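Local coordinates for protein PnpC (Pseudomonas putida, PDB 3N9T) that probably cleaves the aromatic ring of hydroxyquinol between its vicinal hydroxyls, as an iron(III)-dependent intradiol dioxygenase, at residues F236-P241 against S254-Y259; A130-R135 against I186-P191. All coordinates share one frame; numbering follows the deposited sequence.

Interaction 1 (F236-P241 against S254-Y259); sequences FNSDDP and SLQVKY
Phe236 beside Gln256 and Asn237 beside Val257 form two parallel bridges where strand 231-237 ends and strand 256-262 begins, in the beta-sheet domain of this intradiol dioxygenase. Three backbone hydrogen bonds hold the segments together, extending to Leu255 ahead of the one strand and Ser238 after the other. Phe236 gives its N to Leu255 O and takes Val257 N on its own O, both nearly straight on the carbonyl; Ser238 N then reaches Val257 O (2.9 Å) from well above that carbonyl's plane. Beyond Asn237 the chain leaves the sheet through a type I turn to Asp240. The Phe236 ring presents its edge to Leu255, in the 3-10 turn just before the strand, CD2 lying 3.9 Å from Leu255 CB, and its side chain packs beside that of His218, an iron ligand.

Asn237 is worth following outward. Its CG is anti to the carbonyl carbon (chi1 -51°), which sets the amide obliquely against the Tyr259 ring, the two planes 37° apart. CB lies 4.1 Å from Tyr259 CD1. CG and OD1 both approach Tyr259 CE1, OD1 the nearer at 3.4 Å. ND2 has its polar partner elsewhere, in Pro191 O. An alanine in place of Tyr259 would remove the ring and is likely to open a gap beside Pro191 and the OD1 side of the amide, though ND2 would keep Pro191 O.

At the more exposed end, Asp239 and Lys258 form a salt bridge. The lysine chain leaves with CG anti to the backbone N (chi1 176°) and bends at chi2, which brings its CD alongside the carboxylate and NZ to the syn side of Asp239 OD2, 3.2 Å away. A water donates to that same OD2 and accepts from Tyr259 N, 3.0 Å from the water oxygen.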
# COMPACT_ATOMS: atom_id res chain seq x y z
N PHE A 236 -17.61 -20.39 14.74
CA PHE A 236 -16.57 -20.14 15.75
C PHE A 236 -17.04 -20.72 17.07
O PHE A 236 -18.21 -20.53 17.40
CB PHE A 236 -16.40 -18.63 15.99
CG PHE A 236 -15.83 -17.89 14.80
CD1 PHE A 236 -14.46 -17.80 14.64
CD2 PHE A 236 -16.67 -17.33 13.82
CE1 PHE A 236 -13.91 -17.14 13.55
CE2 PHE A 236 -16.11 -16.69 12.72
CZ PHE A 236 -14.73 -16.60 12.61
N ASN A 237 -16.13 -21.34 17.85
CA ASN A 237 -16.50 -21.87 19.19
C ASN A 237 -16.95 -20.73 20.11
O ASN A 237 -16.21 -19.79 20.37
CB ASN A 237 -15.34 -22.62 19.91
CG ASN A 237 -14.66 -23.71 19.05
OD1 ASN A 237 -14.76 -23.71 17.82
ND2 ASN A 237 -13.90 -24.57 19.71
N SER A 238 -18.14 -20.86 20.65
CA SER A 238 -18.72 -19.86 21.58
C SER A 238 -17.84 -19.50 22.77
O SER A 238 -17.97 -18.41 23.39
CB SER A 238 -19.96 -20.48 22.24
OG SER A 238 -21.05 -19.88 21.65
N ASP A 239 -17.00 -20.39 23.17
CA ASP A 239 -16.37 -20.06 24.42
C ASP A 239 -14.98 -19.45 24.31
O ASP A 239 -14.26 -19.39 25.31
CB ASP A 239 -16.45 -21.28 25.37
CG ASP A 239 -17.90 -21.55 25.82
OD1 ASP A 239 -18.57 -20.53 26.20
OD2 ASP A 239 -18.39 -22.73 25.73
N ASP A 240 -14.58 -19.06 23.10
CA ASP A 240 -13.15 -18.99 22.79
C ASP A 240 -12.63 -17.71 23.42
O ASP A 240 -13.32 -16.72 23.41
CB ASP A 240 -12.91 -19.00 21.26
CG ASP A 240 -11.45 -19.04 20.90
OD1 ASP A 240 -10.95 -20.12 20.50
OD2 ASP A 240 -10.77 -18.00 21.00
N PRO A 241 -11.43 -17.73 24.01
CA PRO A 241 -11.05 -16.47 24.66
C PRO A 241 -10.70 -15.32 23.68
O PRO A 241 -10.51 -14.20 24.12
CB PRO A 241 -9.82 -16.86 25.47
CG PRO A 241 -9.22 -18.07 24.71
CD PRO A 241 -10.41 -18.77 24.13
N SER A 254 -23.69 -14.14 14.84
CA SER A 254 -24.48 -15.27 14.42
C SER A 254 -23.67 -16.54 14.03
O SER A 254 -24.27 -17.61 13.87
CB SER A 254 -25.36 -14.86 13.25
OG SER A 254 -24.56 -14.65 12.07
N LEU A 255 -22.35 -16.41 13.87
CA LEU A 255 -21.49 -17.57 13.43
C LEU A 255 -20.85 -18.31 14.61
O LEU A 255 -19.91 -19.11 14.44
CB LEU A 255 -20.36 -17.03 12.52
CG LEU A 255 -20.91 -16.36 11.25
CD1 LEU A 255 -19.74 -15.87 10.36
CD2 LEU A 255 -21.82 -17.32 10.45
N GLN A 256 -21.28 -17.98 15.83
CA GLN A 256 -20.76 -18.60 17.01
C GLN A 256 -21.66 -19.80 17.28
O GLN A 256 -22.88 -19.79 17.03
CB GLN A 256 -20.80 -17.65 18.21
CG GLN A 256 -20.13 -16.33 17.96
CD GLN A 256 -20.13 -15.41 19.15
OE1 GLN A 256 -20.46 -15.80 20.29
NE2 GLN A 256 -19.70 -14.17 18.91
N VAL A 257 -21.07 -20.87 17.75
CA VAL A 257 -21.89 -22.03 18.07
C VAL A 257 -21.27 -22.64 19.34
O VAL A 257 -20.05 -22.74 19.48
CB VAL A 257 -21.91 -23.04 16.87
CG1 VAL A 257 -20.49 -23.68 16.65
CG2 VAL A 257 -22.96 -24.05 17.11
N LYS A 258 -22.13 -23.06 20.26
CA LYS A 258 -21.72 -23.69 21.49
C LYS A 258 -21.35 -25.20 21.34
O LYS A 258 -22.13 -25.98 20.83
CB LYS A 258 -22.90 -23.52 22.46
CG LYS A 258 -22.73 -24.21 23.83
CD LYS A 258 -21.86 -23.43 24.77
CE LYS A 258 -22.16 -23.93 26.21
NZ LYS A 258 -21.18 -23.35 27.18
N TYR A 259 -20.16 -25.59 21.76
CA TYR A 259 -19.83 -26.99 21.84
C TYR A 259 -20.28 -27.54 23.24
O TYR A 259 -19.55 -27.41 24.20
CB TYR A 259 -18.35 -27.22 21.59
CG TYR A 259 -17.96 -27.08 20.12
CD1 TYR A 259 -17.90 -25.84 19.51
CD2 TYR A 259 -17.62 -28.20 19.38
CE1 TYR A 259 -17.53 -25.71 18.13
CE2 TYR A 259 -17.26 -28.11 18.03
CZ TYR A 259 -17.22 -26.86 17.41
OH TYR A 259 -16.83 -26.82 16.10
O HOH W 1 -18.16 -23.71 23.03

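Interaction 2 (A130-R135 against I186-P191); sequences ALVYGR and IQTTVP
Ala130 and Thr188 face each other as a hydrogen-bonded pair in the antiparallel part of the dioxygenase beta-sheet, where strand 129-138 runs beside strand 183-189. Ala130 N reaches Thr188 O at 2.7 Å from above the carbonyl plane, while Thr188 N returns a bond to Ala130 O within the plane of that carbonyl. Val132 and Ile186 form a second hydrogen-bonded pair, Val132 N to Ile186 O and Ile186 N to Val132 O, both 2.8 Å long with the donor near the carbonyl axis. Between these pairs, Leu131 and Gln187 make a non-hydrogen-bonded pair.

The side chains of Ala130, Val132, Ile186 and Thr188 share one face of the sheet. Here Val132 CG2 meets Thr188 CG2 at 4.0 Å, the two branches crossing at a slant. Where the chain leaves the sheet past Thr189, Val190 CG2 touches Ala130 CB at 3.9 Å. On the other face Leu131 CD1 lies over the opposing backbone, 3.5 Å from Ile186 O, and 4.0 Å from Gln187 CG.

Further out, Tyr259 packs against Ala130 and Val132, and strand 278-287 bonds to the other edge of strand 129-138 through Leu131 and Tyr133. Gln153 NE2 holds Thr189 O. With OG1 anti to the backbone N (chi1 -171°), Thr188 puts its methyl toward Val132 and hands its hydroxyl to Gln153 OE1.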
# COMPACT_ATOMS: atom_id res chain seq x y z
N ALA A 130 -15.81 -34.50 18.79
CA ALA A 130 -16.98 -33.62 18.77
C ALA A 130 -17.90 -34.10 17.65
O ALA A 130 -17.45 -34.57 16.64
CB ALA A 130 -16.55 -32.13 18.52
N LEU A 131 -19.19 -33.91 17.84
CA LEU A 131 -20.13 -34.12 16.72
C LEU A 131 -20.60 -32.74 16.31
O LEU A 131 -21.15 -32.00 17.17
CB LEU A 131 -21.35 -34.90 17.21
CG LEU A 131 -22.48 -35.09 16.16
CD1 LEU A 131 -21.93 -35.85 14.89
CD2 LEU A 131 -23.65 -35.83 16.83
N VAL A 132 -20.36 -32.33 15.04
CA VAL A 132 -20.91 -31.06 14.54
C VAL A 132 -22.05 -31.46 13.62
O VAL A 132 -21.85 -32.21 12.67
CB VAL A 132 -19.82 -30.18 13.81
CG1 VAL A 132 -20.53 -28.89 13.18
CG2 VAL A 132 -18.70 -29.77 14.79
N TYR A 133 -23.27 -31.05 13.91
CA TYR A 133 -24.40 -31.51 13.12
C TYR A 133 -25.45 -30.39 12.98
O TYR A 133 -25.37 -29.35 13.66
CB TYR A 133 -25.02 -32.79 13.77
CG TYR A 133 -25.80 -32.57 15.02
CD1 TYR A 133 -25.19 -32.02 16.18
CD2 TYR A 133 -27.12 -33.02 15.13
CE1 TYR A 133 -25.94 -31.80 17.37
CE2 TYR A 133 -27.87 -32.84 16.32
CZ TYR A 133 -27.26 -32.26 17.43
OH TYR A 133 -27.99 -32.07 18.58
N GLY A 134 -26.43 -30.60 12.10
CA GLY A 134 -27.44 -29.55 11.91
C GLY A 134 -28.15 -29.75 10.57
O GLY A 134 -28.34 -30.89 10.13
N ARG A 135 -28.61 -28.66 9.99
CA ARG A 135 -29.38 -28.72 8.75
C ARG A 135 -28.92 -27.65 7.81
O ARG A 135 -28.25 -26.71 8.22
CB ARG A 135 -30.87 -28.57 9.06
CG ARG A 135 -31.42 -29.62 10.17
CD ARG A 135 -32.88 -29.31 10.59
NE ARG A 135 -33.75 -29.83 9.55
CZ ARG A 135 -35.00 -29.42 9.28
NH1 ARG A 135 -35.57 -28.41 9.97
NH2 ARG A 135 -35.66 -30.04 8.28
N ILE A 186 -21.13 -34.46 11.12
CA ILE A 186 -19.69 -34.49 10.92
C ILE A 186 -19.06 -34.89 12.27
O ILE A 186 -19.27 -34.21 13.27
CB ILE A 186 -19.20 -33.03 10.63
CG1 ILE A 186 -19.81 -32.51 9.30
CG2 ILE A 186 -17.66 -33.01 10.62
CD1 ILE A 186 -19.58 -30.99 9.02
N GLN A 187 -18.28 -35.97 12.30
CA GLN A 187 -17.50 -36.24 13.51
C GLN A 187 -16.11 -35.68 13.30
O GLN A 187 -15.51 -35.86 12.23
CB GLN A 187 -17.45 -37.75 13.84
CG GLN A 187 -18.74 -38.28 14.53
CD GLN A 187 -18.59 -39.76 14.96
OE1 GLN A 187 -18.92 -40.68 14.21
NE2 GLN A 187 -18.06 -39.98 16.14
N THR A 188 -15.61 -35.01 14.34
CA THR A 188 -14.33 -34.36 14.27
C THR A 188 -13.73 -34.21 15.67
O THR A 188 -14.14 -34.88 16.64
CB THR A 188 -14.45 -33.03 13.48
OG1 THR A 188 -13.16 -32.46 13.22
CG2 THR A 188 -15.42 -31.97 14.12
N THR A 189 -12.75 -33.33 15.78
CA THR A 189 -12.31 -32.89 17.13
C THR A 189 -12.63 -31.43 17.34
O THR A 189 -12.81 -30.70 16.38
CB THR A 189 -10.84 -33.15 17.34
OG1 THR A 189 -10.09 -32.52 16.31
CG2 THR A 189 -10.54 -34.68 17.44
N VAL A 190 -12.73 -31.00 18.61
CA VAL A 190 -13.07 -29.64 18.90
C VAL A 190 -11.98 -28.77 18.28
O VAL A 190 -10.80 -29.01 18.48
CB VAL A 190 -13.21 -29.35 20.40
CG1 VAL A 190 -13.51 -27.88 20.61
CG2 VAL A 190 -14.27 -30.23 21.04
N PRO A 191 -12.37 -27.80 17.44
CA PRO A 191 -11.32 -26.93 16.84
C PRO A 191 -10.56 -26.16 17.95
O PRO A 191 -11.15 -25.84 18.99
CB PRO A 191 -12.12 -25.98 15.96
CG PRO A 191 -13.40 -26.73 15.67
CD PRO A 191 -13.71 -27.47 16.98

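In the fold
From the N terminus the chain first passes through helices that line much of the phospholipid site, then enters the beta domain at strand 129-138. Interaction 2 closes a loop of 50 residues, which carries the iron ligand Tyr160, when strand 183-189 returns antiparallel. The other ligands, Tyr194, His218 and His220, follow before interaction 1 opens, closing a much shorter loop of 12 residues without helix or strand. The two loops are in series, neither nested nor crossed, their centres 13 Å apart in the same sheet. They touch directly: Asn237 ND2 bonds Pro191 O, and Tyr259 OH packs on Pro191 CD, tying strands 231-237 and 256-262 to the end of strand 183-189.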